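Local coordinates for protein pyrrolidone-carboxylate peptidase (PDB 5Z48) that probably removes N-terminal pyroglutamyl groups from peptides, as a cysteine exopeptidase of the C15 family, at residues L45-H50 with P95-Q100; M90-P95 with L143-F148; A54-L59 with Y151-W156. One frame throughout, in Å; residues are numbered along the deposited sequence.

Interaction 1: residues L45-H50 with P95-Q100; sequences LPVEPH and PDNAGQ. With PCA (pyroglutamic acid), chain I.
V47 and N97 meet where an inverse gamma turn centred on V47 docks against a type I beta turn from D96 to G99. The two turns are joined by a backbone bond from N97 N to V47 O, 2.9 Å long and nearly straight at 170°. Beside it the amide of N97, its CG turned away from its own carbonyl carbon, brings ND2 to 3.6 Å from V47 CB. One water accepts from both V47 N and N97 ND2, and ND2 also hydrogen-bonds P13 O, so two bonds hold the amide nitrogen. V47 CG2 packs 3.8 Å from CG of the bound pyroglutamate. D96, its CG held between the backbone N and the carbonyl carbon (chi1 65°), turns its carboxylate back so that OD1 accepts from A98 N, closing an Asx turn, and from Q100 N at the opposite face. D96 OD2 lies 3.2 Å from P49 CD. E48 is the N-cap of helix 49-63, its bent chain carrying OE1 to 2.9 Å from H50 N while OE2 takes A51 N. The carboxylate planes stand 79° apart, and E48 OE1, 4.2 Å from D96 OD2, probably feels some repulsion. E48 CG rests 3.8 Å from A98 CB.

Interaction 2: residues M90-P95 with L143-F148; sequences MDFQIP and LYVCNF. With PCA (pyroglutamic acid), chain I.
The rings of F92 and Y144 form a T-shaped pair, centroids 4.9 Å apart and planes at 78°. Y144 CD1 stands over the centre of one F92 face, and L143 O lies near the plane at the edge, 3.4 Å from F92 CE1. Y144 has V145 CG2 over a face, 4.0 Å above its plane, while its edge meets F92 CG, P95 O and pyroglutamate O, the last 3.2 Å from Y144 CD2. With CG anti to the backbone N (chi1 -168°), the tyrosine ring crosses I94 at about a right angle, and I94 CG1 and CD1 pack against the phenol end. Y144 OH donates to P95 O at 2.7 Å, from above the carbonyl plane, fixing the far end of the ring. I94 O, buried alongside, has no polar partner. Earlier in the loop, D91 N donates to L143 O at 3.0 Å; the D91 carboxylate is held by R103 and by R122 of a second subunit. C146 N donates to pyroglutamate O at 3.0 Å. A loop thus braces the N-terminal end of helix 145-159, which presents the probable nucleophile C146, and the backbone N-H gripping the ligand oxygen is consistent with part of an oxyanion hole.

Interaction 3: residues A54-L59 with Y151-W156; sequences AALTRL and YHALHW
T57 and H152 supply the polar part of this helix-helix contact. Their bond joins T57 OG1 to H152 NE2 at 2.8 Å, the hydroxyl oxygen lying in the plane of the imidazole at its edge. The histidine reaches it by extending away from its helix, CG anti to the backbone N (chi1 179°), and the two side chains cross at about a right angle. T57 OG1 also has a weak bond to G53 O, one turn earlier in its own helix, so the hydroxyl has partners on both helices. Replacing H152 with a leucine is likely to leave T57 OG1 without its mate across the interface, the weak bond within its own helix being a poor substitute.

Van der Waals contacts make up the rest. L56, with CG anti to its backbone N (chi1 -176°), sends CD2 to 4.0 Å from A153 CB, and the same methyl lies 4.2 Å from H152 CD2, the leucine and histidine side chains running antiparallel alongside one another. The other branch of T57, the methyl CG2, lies against the N-H end of the indole, 3.6 Å from W156 NE1, approaching obliquely. W156 further packs on L60 and S61 and stacks on H160.

The backbones themselves stay apart: the closest approach of the short helical axes is 10.2 Å, with a signed crossing angle of -38°, their N-to-C directions roughly alike, and side chains bridge the gap. Helix 49-63 leans on strand 38-45 through A55 and L59, and helix 145-159 on strand 167-172 through A153 and L154, so the contact ties neighbouring helices packed on the sheet of an alpha/beta fold. Chemically, a single polar link flanked by van der Waals contacts implies that the directional component of this interface rests on one hydroxyl-imidazole pair.

Overall arrangement
From the N terminus the chain leaves strand 38-45, passes the V47 turn and enters helix 49-63. Interaction 1 closes the loop from 45 to 100, interaction 2 that from 90 to 148, and interaction 3 the longest, from 54 to 156. Interaction 2 nests inside interaction 3, whereas interaction 1 crosses both. Interactions 1 and 2 share P95, touch each other through P49 and F148, and both border the bound pyroglutamate; interaction 3 lies farther along the same two helices. Together they show how contacts distant in sequence can fix a long loop: 91-104 is pinned against the starts of helices 49-63 and 145-159, while the helices meet again farther on.

Interaction 1: residues L45-H50 with P95-Q100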
loop_
_atom_site.group_PDB
_atom_site.type_symbol
_atom_site.label_atom_id
_atom_site.label_comp_id
_atom_site.label_asym_id
_atom_site.label_seq_id
_atom_site.Cartn_x
_atom_site.Cartn_y
_atom_site.Cartn_z
ATOM N N LEU B 45 25.706 14.980 -5.342
ATOM C CA LEU B 45 24.983 16.052 -6.012
ATOM C C LEU B 45 23.996 16.747 -5.071
ATOM O O LEU B 45 23.382 16.104 -4.201
ATOM C CB LEU B 45 24.195 15.479 -7.197
ATOM C CG LEU B 45 25.082 14.745 -8.236
ATOM C CD1 LEU B 45 24.220 14.104 -9.341
ATOM C CD2 LEU B 45 26.074 15.677 -8.915
ATOM N N PRO B 46 23.782 18.052 -5.251
ATOM C CA PRO B 46 22.734 18.730 -4.488
ATOM C C PRO B 46 21.355 18.378 -5.039
ATOM O O PRO B 46 21.192 18.043 -6.216
ATOM C CB PRO B 46 23.041 20.211 -4.712
ATOM C CG PRO B 46 23.625 20.207 -6.143
ATOM C CD PRO B 46 24.448 18.934 -6.217
ATOM N N VAL B 47 20.339 18.478 -4.168
ATOM C CA VAL B 47 18.949 18.217 -4.593
ATOM C C VAL B 47 18.361 19.529 -5.086
ATOM O O VAL B 47 17.515 20.151 -4.430
ATOM C CB VAL B 47 18.115 17.591 -3.465
ATOM C CG1 VAL B 47 16.762 17.162 -4.000
ATOM C CG2 VAL B 47 18.794 16.338 -2.977
ATOM N N GLU B 48 18.830 19.972 -6.242
ATOM C CA GLU B 48 18.399 21.217 -6.851
ATOM C C GLU B 48 18.861 21.088 -8.293
ATOM O O GLU B 48 20.071 20.859 -8.508
ATOM C CB GLU B 48 19.041 22.430 -6.156
ATOM C CG GLU B 48 18.466 23.793 -6.602
ATOM C CD GLU B 48 19.016 24.193 -7.959
ATOM O OE1 GLU B 48 18.215 24.305 -8.910
ATOM O OE2 GLU B 48 20.265 24.359 -8.066
ATOM N N PRO B 49 17.962 21.179 -9.285
ATOM C CA PRO B 49 18.333 20.732 -10.646
ATOM C C PRO B 49 19.393 21.563 -11.335
ATOM O O PRO B 49 20.239 20.979 -12.022
ATOM C CB PRO B 49 17.012 20.787 -11.430
ATOM C CG PRO B 49 16.152 21.768 -10.621
ATOM C CD PRO B 49 16.525 21.518 -9.191
ATOM N N HIS B 50 19.387 22.885 -11.180
ATOM C CA HIS B 50 20.380 23.687 -11.893
ATOM C C HIS B 50 21.780 23.344 -11.418
ATOM O O HIS B 50 22.677 23.071 -12.230
ATOM C CB HIS B 50 20.081 25.164 -11.721
ATOM C CG HIS B 50 18.756 25.545 -12.294
ATOM N ND1 HIS B 50 18.398 25.223 -13.587
ATOM C CD2 HIS B 50 17.678 26.149 -11.742
ATOM C CE1 HIS B 50 17.172 25.655 -13.820
ATOM N NE2 HIS B 50 16.713 26.224 -12.720
ATOM N N PRO B 95 9.067 20.856 -2.781
ATOM C CA PRO B 95 10.138 21.747 -3.235
ATOM C C PRO B 95 11.481 21.037 -3.193
ATOM O O PRO B 95 11.693 20.058 -2.460
ATOM C CB PRO B 95 10.094 22.932 -2.257
ATOM C CG PRO B 95 9.188 22.472 -1.120
ATOM C CD PRO B 95 8.311 21.397 -1.630
ATOM N N ASP B 96 12.393 21.543 -4.020
ATOM C CA ASP B 96 13.774 21.084 -3.952
ATOM C C ASP B 96 14.452 21.828 -2.799
ATOM O O ASP B 96 13.821 22.586 -2.055
ATOM C CB ASP B 96 14.458 21.262 -5.315
ATOM C CG ASP B 96 14.605 22.754 -5.747
ATOM O OD1 ASP B 96 14.658 23.676 -4.876
ATOM O OD2 ASP B 96 14.740 23.002 -6.983
ATOM N N ASN B 97 15.759 21.650 -2.634
ATOM C CA ASN B 97 16.475 22.208 -1.486
ATOM C C ASN B 97 16.738 23.708 -1.594
ATOM O O ASN B 97 17.204 24.322 -0.619
ATOM C CB ASN B 97 17.791 21.454 -1.266
ATOM C CG ASN B 97 17.586 20.176 -0.474
ATOM O OD1 ASN B 97 16.496 19.925 0.050
ATOM N ND2 ASN B 97 18.637 19.384 -0.356
ATOM N N ALA B 98 16.373 24.319 -2.729
ATOM C CA ALA B 98 16.296 25.764 -2.826
ATOM C C ALA B 98 14.880 26.285 -2.595
ATOM O O ALA B 98 14.665 27.499 -2.693
ATOM C CB ALA B 98 16.835 26.237 -4.178
ATOM N N GLY B 99 13.934 25.414 -2.236
ATOM C CA GLY B 99 12.554 25.823 -2.035
ATOM C C GLY B 99 11.787 25.998 -3.315
ATOM O O GLY B 99 10.699 26.590 -3.321
ATOM N N GLN B 100 12.333 25.515 -4.408
ATOM C CA GLN B 100 11.848 25.763 -5.754
ATOM C C GLN B 100 10.914 24.632 -6.202
ATOM O O GLN B 100 11.055 23.481 -5.785
ATOM C CB GLN B 100 13.105 25.907 -6.609
ATOM C CG GLN B 100 13.085 26.079 -8.062
ATOM C CD GLN B 100 12.122 27.047 -8.559
ATOM O OE1 GLN B 100 11.092 26.643 -9.052
ATOM N NE2 GLN B 100 12.389 28.342 -8.386
HETATM N N PCA I . 15.549 11.289 -4.248
HETATM C CA PCA I . 14.814 12.373 -4.890
HETATM C CB PCA I . 15.784 13.555 -5.061
HETATM C CG PCA I . 17.090 13.196 -4.350
HETATM C CD PCA I . 16.871 11.763 -3.940
HETATM O OE PCA I . 17.756 11.101 -3.386
HETATM C C PCA I . 14.170 11.873 -6.198
HETATM O O PCA I . 14.002 12.598 -7.185
HETATM O OXT PCA I . 13.824 10.663 -6.313
HETATM O O HOH W 1 21.253 19.892 -1.683
#

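Interaction 2: residues M90-P95 with L143-F148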
loop_
_atom_site.group_PDB
_atom_site.type_symbol
_atom_site.label_atom_id
_atom_site.label_comp_id
_atom_site.label_asym_id
_atom_site.label_seq_id
_atom_site.Cartn_x
_atom_site.Cartn_y
_atom_site.Cartn_z
ATOM N N MET B 90 10.114 18.448 -15.743
ATOM C CA MET B 90 10.257 18.750 -14.319
ATOM C C MET B 90 8.875 19.052 -13.746
ATOM O O MET B 90 8.239 20.042 -14.137
ATOM C CB MET B 90 11.189 19.945 -14.104
ATOM C CG MET B 90 12.531 19.732 -14.769
ATOM S SD MET B 90 13.502 21.201 -15.063
ATOM C CE MET B 90 14.123 21.646 -13.446
ATOM N N ASP B 91 8.450 18.245 -12.774
ATOM C CA ASP B 91 7.170 18.484 -12.105
ATOM C C ASP B 91 7.327 18.026 -10.669
ATOM O O ASP B 91 7.391 16.817 -10.401
ATOM C CB ASP B 91 6.012 17.768 -12.799
ATOM C CG ASP B 91 4.680 18.247 -12.278
ATOM O OD1 ASP B 91 4.195 19.300 -12.708
ATOM O OD2 ASP B 91 4.094 17.553 -11.421
ATOM N N PHE B 92 7.439 18.994 -9.753
ATOM C CA PHE B 92 7.876 18.714 -8.393
ATOM C C PHE B 92 6.674 18.661 -7.470
ATOM O O PHE B 92 5.949 19.652 -7.345
ATOM C CB PHE B 92 8.853 19.781 -7.893
ATOM C CG PHE B 92 10.231 19.748 -8.534
ATOM C CD1 PHE B 92 10.532 18.958 -9.656
ATOM C CD2 PHE B 92 11.247 20.525 -7.970
ATOM C CE1 PHE B 92 11.818 18.955 -10.214
ATOM C CE2 PHE B 92 12.522 20.547 -8.500
ATOM C CZ PHE B 92 12.838 19.750 -9.613
ATOM N N GLN B 93 6.500 17.530 -6.791
ATOM C CA GLN B 93 5.446 17.404 -5.791
ATOM C C GLN B 93 5.825 18.044 -4.465
ATOM O O GLN B 93 4.929 18.409 -3.699
ATOM C CB GLN B 93 5.121 15.933 -5.564
ATOM C CG GLN B 93 4.730 15.238 -6.865
ATOM C CD GLN B 93 3.353 15.645 -7.340
ATOM O OE1 GLN B 93 2.419 15.788 -6.547
ATOM N NE2 GLN B 93 3.224 15.865 -8.638
ATOM N N ILE B 94 7.121 18.147 -4.157
ATOM C CA ILE B 94 7.662 18.867 -3.001
ATOM C C ILE B 94 8.748 19.795 -3.521
ATOM O O ILE B 94 9.303 19.569 -4.607
ATOM C CB ILE B 94 8.255 17.909 -1.936
ATOM C CG1 ILE B 94 9.277 16.956 -2.591
ATOM C CG2 ILE B 94 7.155 17.106 -1.243
ATOM C CD1 ILE B 94 10.143 16.208 -1.554
ATOM N N PRO B 95 9.067 20.856 -2.781
ATOM C CA PRO B 95 10.138 21.747 -3.235
ATOM C C PRO B 95 11.481 21.037 -3.193
ATOM O O PRO B 95 11.693 20.058 -2.460
ATOM C CB PRO B 95 10.094 22.932 -2.257
ATOM C CG PRO B 95 9.188 22.472 -1.120
ATOM C CD PRO B 95 8.311 21.397 -1.630
ATOM N N LEU B 143 9.347 12.833 -11.524
ATOM C CA LEU B 143 9.742 14.002 -12.320
ATOM C C LEU B 143 10.461 15.037 -11.440
ATOM O O LEU B 143 10.434 16.227 -11.716
ATOM C CB LEU B 143 8.533 14.598 -13.060
ATOM C CG LEU B 143 7.925 13.586 -14.062
ATOM C CD1 LEU B 143 6.733 14.287 -14.707
ATOM C CD2 LEU B 143 8.899 13.138 -15.156
ATOM N N TYR B 144 11.130 14.558 -10.368
ATOM C CA TYR B 144 11.873 15.395 -9.438
ATOM C C TYR B 144 13.353 15.370 -9.833
ATOM O O TYR B 144 13.663 15.221 -11.010
ATOM C CB TYR B 144 11.594 14.893 -8.017
ATOM C CG TYR B 144 11.998 15.730 -6.792
ATOM C CD1 TYR B 144 11.673 17.086 -6.629
ATOM C CD2 TYR B 144 12.641 15.099 -5.745
ATOM C CE1 TYR B 144 12.007 17.781 -5.456
ATOM C CE2 TYR B 144 12.981 15.785 -4.571
ATOM C CZ TYR B 144 12.654 17.117 -4.424
ATOM O OH TYR B 144 12.983 17.772 -3.254
ATOM N N VAL B 145 14.266 15.534 -8.887
ATOM C CA VAL B 145 15.655 15.807 -9.283
ATOM C C VAL B 145 16.364 14.536 -9.763
ATOM O O VAL B 145 17.245 14.623 -10.635
ATOM C CB VAL B 145 16.422 16.520 -8.137
ATOM C CG1 VAL B 145 17.797 17.059 -8.627
ATOM C CG2 VAL B 145 15.650 17.728 -7.588
ATOM N N CYS B 146 16.001 13.336 -9.253
ATOM C CA CYS B 146 16.618 12.103 -9.755
ATOM C C CYS B 146 16.294 11.884 -11.227
ATOM O O CYS B 146 17.174 11.602 -12.036
ATOM C CB CYS B 146 16.137 10.894 -8.942
ATOM S SG CYS B 146 16.769 10.934 -7.207
ATOM N N ASN B 147 15.021 12.007 -11.597
ATOM C CA ASN B 147 14.701 11.929 -13.014
ATOM C C ASN B 147 15.451 12.975 -13.821
ATOM O O ASN B 147 15.950 12.688 -14.924
ATOM C CB ASN B 147 13.207 12.140 -13.194
ATOM C CG ASN B 147 12.818 12.182 -14.667
ATOM O OD1 ASN B 147 12.717 11.113 -15.305
ATOM N ND2 ASN B 147 12.623 13.374 -15.205
ATOM N N PHE B 148 15.523 14.208 -13.303
ATOM C CA PHE B 148 16.216 15.283 -14.013
ATOM C C PHE B 148 17.648 14.880 -14.346
ATOM O O PHE B 148 18.083 15.082 -15.487
ATOM C CB PHE B 148 16.176 16.574 -13.194
ATOM C CG PHE B 148 17.046 17.662 -13.751
ATOM C CD1 PHE B 148 18.398 17.756 -13.374
ATOM C CD2 PHE B 148 16.529 18.532 -14.692
ATOM C CE1 PHE B 148 19.216 18.741 -13.922
ATOM C CE2 PHE B 148 17.351 19.537 -15.240
ATOM C CZ PHE B 148 18.689 19.614 -14.856
HETATM N N PCA I . 15.549 11.289 -4.248
HETATM C CA PCA I . 14.814 12.373 -4.890
HETATM C CB PCA I . 15.784 13.555 -5.061
HETATM C CG PCA I . 17.090 13.196 -4.350
HETATM C CD PCA I . 16.871 11.763 -3.940
HETATM O OE PCA I . 17.756 11.101 -3.386
HETATM C C PCA I . 14.170 11.873 -6.198
HETATM O O PCA I . 14.002 12.598 -7.185
HETATM O OXT PCA I . 13.824 10.663 -6.313
#

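Interaction 3: residues A54-L59 with Y151-W156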
loop_
_atom_site.group_PDB
_atom_site.type_symbol
_atom_site.label_atom_id
_atom_site.label_comp_id
_atom_site.label_asym_id
_atom_site.label_seq_id
_atom_site.Cartn_x
_atom_site.Cartn_y
_atom_site.Cartn_z
ATOM N N ALA B 54 24.797 21.223 -13.454
ATOM C CA ALA B 54 26.110 21.816 -13.685
ATOM C C ALA B 54 27.198 20.915 -13.118
ATOM O O ALA B 54 28.241 20.706 -13.757
ATOM C CB ALA B 54 26.186 23.197 -13.055
ATOM N N ALA B 55 26.965 20.359 -11.931
ATOM C CA ALA B 55 27.972 19.497 -11.317
ATOM C C ALA B 55 28.138 18.214 -12.109
ATOM O O ALA B 55 29.265 17.730 -12.277
ATOM C CB ALA B 55 27.581 19.177 -9.865
ATOM N N LEU B 56 27.023 17.659 -12.605
ATOM C CA LEU B 56 27.056 16.392 -13.331
ATOM C C LEU B 56 27.735 16.568 -14.685
ATOM O O LEU B 56 28.547 15.722 -15.097
ATOM C CB LEU B 56 25.624 15.849 -13.482
ATOM C CG LEU B 56 25.502 14.479 -14.135
ATOM C CD1 LEU B 56 26.454 13.462 -13.554
ATOM C CD2 LEU B 56 24.044 13.958 -13.978
ATOM N N THR B 57 27.456 17.685 -15.364
ATOM C CA THR B 57 28.166 17.991 -16.605
ATOM C C THR B 57 29.663 18.071 -16.372
ATOM O O THR B 57 30.454 17.526 -17.159
ATOM C CB THR B 57 27.652 19.294 -17.207
ATOM O OG1 THR B 57 26.345 19.077 -17.758
ATOM C CG2 THR B 57 28.539 19.758 -18.324
ATOM N N ARG B 58 30.084 18.750 -15.297
ATOM C CA ARG B 58 31.520 18.822 -15.023
ATOM C C ARG B 58 32.113 17.430 -14.789
ATOM O O ARG B 58 33.203 17.122 -15.290
ATOM C CB ARG B 58 31.770 19.762 -13.843
ATOM C CG ARG B 58 33.194 19.818 -13.364
ATOM C CD ARG B 58 33.294 20.851 -12.270
ATOM N NE ARG B 58 34.625 21.433 -12.203
ATOM N N LEU B 59 31.415 16.581 -14.033
ATOM C CA LEU B 59 31.903 15.221 -13.801
ATOM C C LEU B 59 32.000 14.424 -15.107
ATOM O O LEU B 59 32.998 13.724 -15.350
ATOM C CB LEU B 59 30.986 14.497 -12.801
ATOM C CG LEU B 59 31.059 14.953 -11.352
ATOM C CD1 LEU B 59 29.753 14.500 -10.612
ATOM C CD2 LEU B 59 32.326 14.423 -10.662
ATOM N N TYR B 151 17.817 12.096 -17.159
ATOM C CA TYR B 151 17.634 12.695 -18.477
ATOM C C TYR B 151 18.850 13.535 -18.852
ATOM O O TYR B 151 19.349 13.458 -19.988
ATOM C CB TYR B 151 16.346 13.535 -18.491
ATOM C CG TYR B 151 16.044 14.149 -19.832
ATOM C CD1 TYR B 151 16.659 15.330 -20.251
ATOM C CD2 TYR B 151 15.128 13.551 -20.701
ATOM C CE1 TYR B 151 16.411 15.876 -21.509
ATOM C CE2 TYR B 151 14.834 14.094 -21.952
ATOM C CZ TYR B 151 15.487 15.255 -22.363
ATOM O OH TYR B 151 15.237 15.802 -23.605
ATOM N N HIS B 152 19.309 14.381 -17.927
ATOM C CA HIS B 152 20.444 15.265 -18.211
ATOM C C HIS B 152 21.676 14.474 -18.653
ATOM O O HIS B 152 22.346 14.842 -19.639
ATOM C CB HIS B 152 20.747 16.081 -16.961
ATOM C CG HIS B 152 21.900 17.002 -17.112
ATOM N ND1 HIS B 152 21.750 18.329 -17.467
ATOM C CD2 HIS B 152 23.229 16.799 -16.951
ATOM C CE1 HIS B 152 22.943 18.903 -17.514
ATOM N NE2 HIS B 152 23.856 17.989 -17.230
ATOM N N ALA B 153 22.011 13.403 -17.934
ATOM C CA ALA B 153 23.219 12.652 -18.276
ATOM C C ALA B 153 23.067 11.951 -19.623
ATOM O O ALA B 153 24.012 11.954 -20.436
ATOM C CB ALA B 153 23.525 11.641 -17.168
ATOM N N LEU B 154 21.911 11.327 -19.881
ATOM C CA LEU B 154 21.743 10.615 -21.147
ATOM C C LEU B 154 21.808 11.582 -22.322
ATOM O O LEU B 154 22.422 11.281 -23.351
ATOM C CB LEU B 154 20.427 9.823 -21.118
ATOM C CG LEU B 154 20.445 8.622 -20.183
ATOM C CD1 LEU B 154 19.001 8.125 -19.920
ATOM C CD2 LEU B 154 21.281 7.469 -20.786
ATOM N N HIS B 155 21.204 12.770 -22.165
ATOM C CA HIS B 155 21.232 13.787 -23.216
ATOM C C HIS B 155 22.658 14.270 -23.474
ATOM O O HIS B 155 23.085 14.357 -24.637
ATOM C CB HIS B 155 20.352 14.965 -22.797
ATOM C CG HIS B 155 20.276 16.048 -23.827
ATOM N ND1 HIS B 155 19.633 15.873 -25.032
ATOM C CD2 HIS B 155 20.729 17.324 -23.821
ATOM C CE1 HIS B 155 19.709 16.993 -25.737
ATOM N NE2 HIS B 155 20.371 17.890 -25.027
ATOM N N TRP B 156 23.392 14.607 -22.406
ATOM C CA TRP B 156 24.769 15.086 -22.550
ATOM C C TRP B 156 25.625 14.043 -23.258
ATOM O O TRP B 156 26.357 14.351 -24.207
ATOM C CB TRP B 156 25.347 15.428 -21.159
ATOM C CG TRP B 156 26.673 16.121 -21.243
ATOM C CD1 TRP B 156 26.890 17.469 -21.195
ATOM C CD2 TRP B 156 27.963 15.509 -21.414
ATOM N NE1 TRP B 156 28.234 17.735 -21.321
ATOM C CE2 TRP B 156 28.914 16.553 -21.442
ATOM C CE3 TRP B 156 28.403 14.177 -21.536
ATOM C CZ2 TRP B 156 30.286 16.321 -21.603
ATOM C CZ3 TRP B 156 29.759 13.943 -21.692
ATOM C CH2 TRP B 156 30.691 15.014 -21.733
#